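Local coordinates for protein tryptophan halogenase (Shewanella frigidimarina, PDB 2PYX) that probably acts as an FAD-dependent halogenase of the tryptophan halogenase family, with monooxygenase-type flavin chemistry, at residues E49-A54 / R195-Q200. Numbering follows the deposited sequence.
Sequences ESPDVA and RDHVSQ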
ATOM      1  N   GLU A  49     -21.091  11.436  -2.772  1.00 13.88           N
ATOM      2  CA  GLU A  49     -19.861  11.926  -3.384  1.00 14.52           C
ATOM      3  C   GLU A  49     -20.001  13.424  -3.690  1.00 19.20           C
ATOM      4  O   GLU A  49     -21.011  13.837  -4.254  1.00 20.68           O
ATOM      5  CB  GLU A  49     -19.606  11.119  -4.669  1.00 14.47           C
ATOM      6  CG  GLU A  49     -18.301  11.425  -5.303  1.00 16.52           C
ATOM      7  CD  GLU A  49     -17.924  10.527  -6.444  1.00 23.75           C
ATOM      8  OE1 GLU A  49     -18.740   9.702  -6.877  1.00 25.43           O
ATOM      9  OE2 GLU A  49     -16.772  10.667  -6.910  1.00 27.12           O
ATOM     10  N   SER A  50     -18.975  14.196  -3.349  1.00 21.83           N
ATOM     11  CA  SER A  50     -18.939  15.624  -3.666  1.00 27.40           C
ATOM     12  C   SER A  50     -18.991  15.819  -5.173  1.00 30.09           C
ATOM     13  O   SER A  50     -18.331  15.088  -5.913  1.00 27.79           O
ATOM     14  CB  SER A  50     -17.647  16.252  -3.149  1.00 30.19           C
ATOM     15  OG  SER A  50     -17.612  17.628  -3.474  1.00 34.03           O
ATOM     16  N   PRO A  51     -19.774  16.802  -5.649  1.00 34.44           N
ATOM     17  CA  PRO A  51     -19.715  17.112  -7.075  1.00 37.71           C
ATOM     18  C   PRO A  51     -18.452  17.906  -7.482  1.00 40.58           C
ATOM     19  O   PRO A  51     -18.234  18.132  -8.666  1.00 41.92           O
ATOM     20  CB  PRO A  51     -20.980  17.946  -7.295  1.00 38.10           C
ATOM     21  CG  PRO A  51     -21.177  18.631  -6.012  1.00 37.38           C
ATOM     22  CD  PRO A  51     -20.755  17.651  -4.949  1.00 35.93           C
ATOM     23  N   ASP A  52     -17.628  18.306  -6.513  1.00 43.34           N
ATOM     24  CA  ASP A  52     -16.387  19.028  -6.792  1.00 46.37           C
ATOM     25  C   ASP A  52     -15.362  18.144  -7.494  1.00 49.16           C
ATOM     26  O   ASP A  52     -15.236  16.963  -7.176  1.00 48.91           O
ATOM     27  CB  ASP A  52     -15.770  19.538  -5.494  1.00 46.89           C
ATOM     28  CG  ASP A  52     -16.700  20.448  -4.721  1.00 51.18           C
ATOM     29  OD1 ASP A  52     -17.566  21.103  -5.350  1.00 59.27           O
ATOM     30  OD2 ASP A  52     -16.563  20.501  -3.477  1.00 58.22           O
ATOM     31  N   VAL A  53     -14.625  18.724  -8.444  1.00 51.92           N
ATOM     32  CA  VAL A  53     -13.569  18.000  -9.157  1.00 53.09           C
ATOM     33  C   VAL A  53     -12.483  17.554  -8.177  1.00 53.94           C
ATOM     34  O   VAL A  53     -11.980  18.359  -7.381  1.00 54.35           O
ATOM     35  CB  VAL A  53     -12.931  18.860 -10.270  1.00 53.40           C
ATOM     36  N   ALA A  54     -12.138  16.269  -8.235  1.00 53.99           N
ATOM     37  CA  ALA A  54     -11.154  15.679  -7.325  1.00 53.91           C
ATOM     38  C   ALA A  54      -9.719  16.019  -7.722  1.00 53.36           C
ATOM     39  O   ALA A  54      -9.433  16.249  -8.902  1.00 53.22           O
ATOM     40  CB  ALA A  54     -11.326  14.160  -7.287  1.00 53.96           C
ATOM     41  N   ARG A 195     -24.713  12.348  -5.758  1.00 17.27           N
ATOM     42  CA  ARG A 195     -23.699  13.364  -6.013  0.50 19.66           C
ATOM     43  C   ARG A 195     -24.159  14.681  -5.412  1.00 18.77           C
ATOM     44  O   ARG A 195     -24.995  15.368  -6.021  1.00 21.59           O
ATOM     45  CB  ARG A 195     -23.507  13.566  -7.518  0.50 20.68           C
ATOM     46  CG  ARG A 195     -22.863  12.414  -8.269  0.50 27.28           C
ATOM     47  CD  ARG A 195     -21.474  12.120  -7.741  0.50 33.58           C
ATOM     48  NE  ARG A 195     -20.497  11.956  -8.821  0.50 37.24           N
ATOM     49  CZ  ARG A 195     -19.465  12.763  -9.053  0.50 31.85           C
ATOM     50  NH1 ARG A 195     -19.226  13.816  -8.276  0.50 31.93           N
ATOM     51  NH2 ARG A 195     -18.652  12.503 -10.067  0.50 37.15           N
ATOM     52  N   ASP A 196     -23.642  15.037  -4.240  1.00 18.03           N
ATOM     53  CA  ASP A 196     -24.111  16.224  -3.498  1.00 19.01           C
ATOM     54  C   ASP A 196     -23.192  16.593  -2.343  1.00 22.95           C
ATOM     55  O   ASP A 196     -22.293  15.822  -1.984  1.00 20.70           O
ATOM     56  CB  ASP A 196     -25.513  15.926  -2.944  1.00 17.44           C
ATOM     57  CG  ASP A 196     -26.328  17.192  -2.641  1.00 21.26           C
ATOM     58  OD1 ASP A 196     -25.801  18.314  -2.818  1.00 22.40           O
ATOM     59  OD2 ASP A 196     -27.501  17.020  -2.247  1.00 20.37           O
ATOM     60  N   HIS A 197     -23.420  17.766  -1.751  1.00 21.14           N
ATOM     61  CA  HIS A 197     -22.714  18.193  -0.540  1.00 22.16           C
ATOM     62  C   HIS A 197     -23.500  17.881   0.710  1.00 20.30           C
ATOM     63  O   HIS A 197     -24.738  17.828   0.682  1.00 18.73           O
ATOM     64  CB  HIS A 197     -22.470  19.700  -0.576  1.00 24.49           C
ATOM     65  CG  HIS A 197     -21.786  20.159  -1.816  1.00 26.03           C
ATOM     66  ND1 HIS A 197     -22.473  20.485  -2.965  1.00 33.18           N
ATOM     67  CD2 HIS A 197     -20.472  20.325  -2.099  1.00 29.77           C
ATOM     68  CE1 HIS A 197     -21.613  20.853  -3.897  1.00 35.37           C
ATOM     69  NE2 HIS A 197     -20.393  20.763  -3.398  1.00 32.77           N
ATOM     70  N   VAL A 198     -22.788  17.703   1.816  1.00 19.29           N
ATOM     71  CA  VAL A 198     -23.407  17.519   3.127  1.00 18.81           C
ATOM     72  C   VAL A 198     -23.380  18.867   3.825  1.00 21.52           C
ATOM     73  O   VAL A 198     -22.309  19.445   4.058  1.00 21.92           O
ATOM     74  CB  VAL A 198     -22.674  16.467   3.959  1.00 20.00           C
ATOM     75  CG1 VAL A 198     -23.253  16.355   5.351  1.00 20.05           C
ATOM     76  CG2 VAL A 198     -22.741  15.112   3.226  1.00 20.85           C
ATOM     77  N   SER A 199     -24.565  19.363   4.154  1.00 19.63           N
ATOM     78  CA  SER A 199     -24.686  20.672   4.785  1.00 19.40           C
ATOM     79  C   SER A 199     -24.671  20.597   6.304  1.00 18.40           C
ATOM     80  O   SER A 199     -24.153  21.500   6.967  1.00 19.66           O
ATOM     81  CB  SER A 199     -25.965  21.359   4.321  1.00 21.07           C
ATOM     82  OG  SER A 199     -25.907  21.641   2.933  1.00 22.59           O
ATOM     83  N   GLN A 200     -25.292  19.570   6.866  1.00 16.02           N
ATOM     84  CA  GLN A 200     -25.263  19.356   8.314  1.00 15.61           C
ATOM     85  C   GLN A 200     -25.070  17.902   8.631  1.00 16.43           C
ATOM     86  O   GLN A 200     -25.567  17.040   7.905  1.00 16.68           O
ATOM     87  CB  GLN A 200     -26.571  19.745   8.984  1.00 16.86           C
ATOM     88  CG  GLN A 200     -26.936  21.189   8.883  1.00 17.08           C
ATOM     89  CD  GLN A 200     -28.298  21.436   9.449  1.00 13.26           C
ATOM     90  OE1 GLN A 200     -29.260  21.684   8.699  1.00 18.11           O
ATOM     91  NE2 GLN A 200     -28.418  21.350  10.758  1.00 10.94           N
TER
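Glu49 and Arg195 pair as the last rung of a parallel ladder, their CA atoms 4.9 Å apart, at the ends of strands 44-49 and 192-195. Asp196 N donates to Glu49 O at 2.9 Å, while Arg195 CA brings a CA-H...O contact to the same oxygen. After the rung the chains diverge steeply: 49-54 turns into a loop, and 195-200 moves on to strand 198-203 of another sheet. Glu49 and Arg195 project from the same sheet face and run out together. Glu49 swings CG away from its own amide nitrogen (chi1 -174°) and, extended, lays its carboxylate over one guanidinium face in one of two modelled positions of Arg195, the planes 15° apart. There Glu49 OE1 sits 3.5 Å from Arg195 NE, above the guanidinium with no N-H aimed at it, a salt bridge of charge alone; the directed bond to OE1 comes from His193. On the loop side, Pro51 CD rests 3.6 Å from the centroid of the His197 ring, a CH-pi contact over the face, and the ring's edge offers NE2 to Asp52 OD1 in a weak but nearly straight hydrogen bond (3.5 Å, 168°). Asp52 N donates to Ser50 OG, closing an ST turn that shapes this loop. Replacing His197 with an alanine would probably leave Pro51 without its aromatic platform and Asp52 OD1 without this donor. OD2 of the buried Asp196 is held by Gln216 N and Asn217 ND2, tying the link between the two strands to the turn after strand 209-214. Val198, just past the contact, is predicted to bind FAD, as is Gly15 near Glu49, an acid placed like the one that commonly binds the adenosine ribose; the His193 bond probably steadies its carboxylate, Arg195 contributing partially.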